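Local coordinates for hypothetical protein PH0226 (Pyrococcus horikoshii, PDB 1VE3) that binds S-adenosylmethionine and probably acts as a methyltransferase on a substrate that is not known, at residues L43-G48 / V107-S112. Residues are numbered along the deposited sequence; the frame is centred on the assembly and turned at random.
With SAM (S-adenosylmethionine), chain C.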
ATOM      1  N   LEU A  43       2.129   3.478 -22.845  1.00 36.23           N
ATOM      2  CA  LEU A  43       3.374   2.726 -22.730  1.00 35.67           C
ATOM      3  C   LEU A  43       3.915   2.889 -21.307  1.00 35.94           C
ATOM      4  O   LEU A  43       4.206   4.005 -20.865  1.00 35.18           O
ATOM      5  CB  LEU A  43       4.421   3.229 -23.727  1.00 32.26           C
ATOM      6  CG  LEU A  43       5.823   2.638 -23.497  1.00 34.37           C
ATOM      7  CD1 LEU A  43       5.795   1.151 -23.781  1.00 34.09           C
ATOM      8  CD2 LEU A  43       6.854   3.331 -24.392  1.00 33.62           C
ATOM      9  N   ASP A  44       4.029   1.777 -20.588  1.00 35.80           N
ATOM     10  CA  ASP A  44       4.548   1.796 -19.222  1.00 36.01           C
ATOM     11  C   ASP A  44       6.047   1.494 -19.322  1.00 34.22           C
ATOM     12  O   ASP A  44       6.464   0.336 -19.280  1.00 34.80           O
ATOM     13  CB  ASP A  44       3.849   0.725 -18.368  1.00 35.32           C
ATOM     14  CG  ASP A  44       4.126   0.889 -16.883  1.00 36.74           C
ATOM     15  OD1 ASP A  44       5.011   1.694 -16.526  1.00 34.52           O
ATOM     16  OD2 ASP A  44       3.463   0.207 -16.068  1.00 38.19           O
ATOM     17  N   LEU A  45       6.848   2.544 -19.463  1.00 32.63           N
ATOM     18  CA  LEU A  45       8.291   2.394 -19.605  1.00 31.13           C
ATOM     19  C   LEU A  45       8.941   2.072 -18.257  1.00 29.89           C
ATOM     20  O   LEU A  45       8.790   2.825 -17.281  1.00 30.45           O
ATOM     21  CB  LEU A  45       8.877   3.672 -20.215  1.00 29.93           C
ATOM     22  CG  LEU A  45      10.265   3.562 -20.853  1.00 28.82           C
ATOM     23  CD1 LEU A  45      10.306   2.379 -21.810  1.00 29.56           C
ATOM     24  CD2 LEU A  45      10.580   4.852 -21.586  1.00 30.58           C
ATOM     25  N   ALA A  46       9.678   0.963 -18.219  1.00 27.34           N
ATOM     26  CA  ALA A  46      10.313   0.488 -16.987  1.00 27.19           C
ATOM     27  C   ALA A  46       9.140   0.177 -16.046  1.00 26.80           C
ATOM     28  O   ALA A  46       9.040   0.735 -14.953  1.00 22.88           O
ATOM     29  CB  ALA A  46      11.225   1.583 -16.388  1.00 23.68           C
ATOM     30  N   CYS A  47       8.257  -0.718 -16.498  1.00 26.92           N
ATOM     31  CA  CYS A  47       7.047  -1.093 -15.755  1.00 28.72           C
ATOM     32  C   CYS A  47       7.200  -1.931 -14.486  1.00 28.00           C
ATOM     33  O   CYS A  47       6.245  -2.065 -13.716  1.00 26.10           O
ATOM     34  CB  CYS A  47       6.073  -1.819 -16.689  1.00 28.67           C
ATOM     35  SG  CYS A  47       6.733  -3.354 -17.386  1.00 31.67           S
ATOM     36  N   GLY A  48       8.378  -2.499 -14.260  1.00 27.55           N
ATOM     37  CA  GLY A  48       8.554  -3.313 -13.072  1.00 28.10           C
ATOM     38  C   GLY A  48       7.643  -4.524 -13.152  1.00 29.84           C
ATOM     39  O   GLY A  48       7.624  -5.222 -14.169  1.00 31.43           O
ATOM     40  N   VAL A 107       2.815   7.804 -22.264  1.00 32.67           N
ATOM     41  CA  VAL A 107       3.996   7.066 -21.870  1.00 31.85           C
ATOM     42  C   VAL A 107       4.201   7.457 -20.420  1.00 31.43           C
ATOM     43  O   VAL A 107       4.418   8.629 -20.124  1.00 33.10           O
ATOM     44  CB  VAL A 107       5.236   7.492 -22.683  1.00 32.15           C
ATOM     45  CG1 VAL A 107       6.486   6.893 -22.071  1.00 30.18           C
ATOM     46  CG2 VAL A 107       5.087   7.043 -24.128  1.00 31.29           C
ATOM     47  N   ILE A 108       4.092   6.491 -19.513  1.00 31.96           N
ATOM     48  CA  ILE A 108       4.291   6.776 -18.096  1.00 31.14           C
ATOM     49  C   ILE A 108       5.639   6.213 -17.688  1.00 29.16           C
ATOM     50  O   ILE A 108       6.056   5.151 -18.163  1.00 28.34           O
ATOM     51  CB  ILE A 108       3.162   6.179 -17.220  1.00 31.35           C
ATOM     52  CG1 ILE A 108       3.166   4.650 -17.305  1.00 32.36           C
ATOM     53  CG2 ILE A 108       1.825   6.731 -17.685  1.00 32.62           C
ATOM     54  CD1 ILE A 108       2.117   3.981 -16.420  1.00 32.36           C
ATOM     55  N   PHE A 109       6.314   6.942 -16.807  1.00 29.40           N
ATOM     56  CA  PHE A 109       7.659   6.608 -16.349  1.00 29.30           C
ATOM     57  C   PHE A 109       7.681   6.933 -14.851  1.00 30.24           C
ATOM     58  O   PHE A 109       7.812   8.099 -14.444  1.00 28.35           O
ATOM     59  CB  PHE A 109       8.640   7.479 -17.153  1.00 29.13           C
ATOM     60  CG  PHE A 109      10.087   7.152 -16.952  1.00 27.89           C
ATOM     61  CD1 PHE A 109      10.548   5.846 -17.060  1.00 27.66           C
ATOM     62  CD2 PHE A 109      11.006   8.171 -16.727  1.00 29.37           C
ATOM     63  CE1 PHE A 109      11.903   5.557 -16.948  1.00 28.64           C
ATOM     64  CE2 PHE A 109      12.369   7.895 -16.615  1.00 27.69           C
ATOM     65  CZ  PHE A 109      12.817   6.586 -16.728  1.00 30.08           C
ATOM     66  N   ILE A 110       7.552   5.891 -14.034  1.00 29.51           N
ATOM     67  CA  ILE A 110       7.473   6.059 -12.590  1.00 30.74           C
ATOM     68  C   ILE A 110       8.612   5.483 -11.746  1.00 30.38           C
ATOM     69  O   ILE A 110       9.040   4.356 -11.956  1.00 30.68           O
ATOM     70  CB  ILE A 110       6.127   5.466 -12.085  1.00 29.05           C
ATOM     71  CG1 ILE A 110       4.963   6.204 -12.764  1.00 30.97           C
ATOM     72  CG2 ILE A 110       6.040   5.557 -10.568  1.00 28.52           C
ATOM     73  CD1 ILE A 110       3.583   5.674 -12.405  1.00 36.18           C
ATOM     74  N   ASP A 111       9.081   6.273 -10.779  1.00 32.12           N
ATOM     75  CA  ASP A 111      10.145   5.860  -9.858  1.00 31.92           C
ATOM     76  C   ASP A 111      11.260   5.052 -10.518  1.00 31.00           C
ATOM     77  O   ASP A 111      11.592   3.975 -10.031  1.00 29.72           O
ATOM     78  CB  ASP A 111       9.563   5.000  -8.722  1.00 34.94           C
ATOM     79  CG  ASP A 111       8.714   5.789  -7.738  1.00 39.31           C
ATOM     80  OD1 ASP A 111       9.190   6.832  -7.240  1.00 42.64           O
ATOM     81  OD2 ASP A 111       7.571   5.350  -7.440  1.00 40.19           O
ATOM     82  N   SER A 112      11.860   5.549 -11.594  1.00 28.38           N
ATOM     83  CA  SER A 112      12.906   4.764 -12.247  1.00 28.98           C
ATOM     84  C   SER A 112      14.208   5.465 -12.606  1.00 27.85           C
ATOM     85  O   SER A 112      15.161   4.799 -13.010  1.00 28.09           O
ATOM     86  CB  SER A 112      12.356   4.112 -13.523  1.00 28.61           C
ATOM     87  OG  SER A 112      11.255   3.273 -13.237  1.00 30.20           O
TER
HETATM   88  N   SAM C 302       7.572   1.781 -12.951  1.00 30.04           N
HETATM   89  CA  SAM C 302       7.858   0.761 -11.901  1.00 31.39           C
HETATM   90  C   SAM C 302       6.888   0.945 -10.736  1.00 32.52           C
HETATM   91  O   SAM C 302       6.442  -0.066 -10.179  1.00 33.99           O
HETATM   92  OXT SAM C 302       6.624   2.150 -10.432  1.00 30.23           O
HETATM   93  CB  SAM C 302       9.257   0.974 -11.419  1.00 31.94           C
HETATM   94  CG  SAM C 302       9.867  -0.212 -10.855  1.00 30.17           C
HETATM   95  SD  SAM C 302      11.584   0.027 -10.249  1.00 30.17           S
HETATM   96  CE  SAM C 302      11.493   1.177  -9.027  1.00 27.33           C
HETATM   97  C5' SAM C 302      12.511   0.576 -11.690  1.00 25.73           C
HETATM   98  C4' SAM C 302      12.550  -0.413 -12.966  1.00 23.98           C
HETATM   99  O4' SAM C 302      13.339   0.213 -14.037  1.00 23.29           O
HETATM  100  C3' SAM C 302      13.306  -1.708 -12.714  1.00 23.85           C
HETATM  101  O3' SAM C 302      12.127  -2.652 -12.801  1.00 27.01           O
HETATM  102  C2' SAM C 302      14.180  -2.040 -13.874  1.00 24.95           C
HETATM  103  O2' SAM C 302      14.304  -3.315 -14.424  1.00 26.57           O
HETATM  104  C1' SAM C 302      13.773  -0.865 -14.839  1.00 22.86           C
HETATM  105  N9  SAM C 302      14.871  -0.452 -15.724  1.00 25.14           N
HETATM  106  C8  SAM C 302      16.190  -0.077 -15.472  1.00 25.82           C
HETATM  107  N7  SAM C 302      16.868   0.229 -16.551  1.00 24.82           N
HETATM  108  C5  SAM C 302      15.980   0.053 -17.567  1.00 26.80           C
HETATM  109  C6  SAM C 302      16.050   0.209 -19.020  1.00 25.10           C
HETATM  110  N6  SAM C 302      17.169   0.606 -19.649  1.00 24.75           N
HETATM  111  N1  SAM C 302      14.908  -0.066 -19.803  1.00 26.53           N
HETATM  112  C2  SAM C 302      13.747  -0.474 -19.197  1.00 25.85           C
HETATM  113  N3  SAM C 302      13.576  -0.651 -17.858  1.00 25.42           N
HETATM  114  C4  SAM C 302      14.729  -0.371 -17.082  1.00 24.20           C
HETATM  115  O   HOH W   1       6.957   3.363 -15.499  1.00 35.27           O
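Asp44 and Ile108 are neighbours on one face of two parallel strands, paired through Ile108 N to Leu43 O (2.8 Å) and Leu45 N to Ile108 O (3.0 Å), and their side chains cross at a slant. Followed outward, Asp44 CB lies against Ile108 CG1 and CD1, and CG then meets CD1 at 3.7 Å. At the carboxylate the two oxygens part: OD2 bonds to Ser53 OG, whereas OD1 touches Ile108 CG1. With CG1 between backbone N and carbonyl carbon (chi1 64°), the Ile108 branch carries CD1 up to the carboxylate. These are central strands of a Rossmann-like methyltransferase sheet, whose C-terminal ends carry the S-adenosylmethionine site: the cofactor's amino N donates to Ala46 O (2.7 Å) and Ile110 O (3.1 Å). A water within hydrogen-bonding distance of Asp44 OD1 (2.8 Å) and Leu45 O, its protons perhaps shared among more acceptors than it can serve, accepts from Ile110 N at 3.0 Å and bridges the strands where direct pairing ends. Replacing Asp44 with alanine is likely to leave Ser53 OG and the water without their carboxylate mate and to uncover the Ile108 CD1 flank. Ala46 CB packs on Ser112, whose OG donates to Ile110 O. Phe109 turns its ring edge to Leu45 O, which lies in the ring plane, 3.5 Å from CD1.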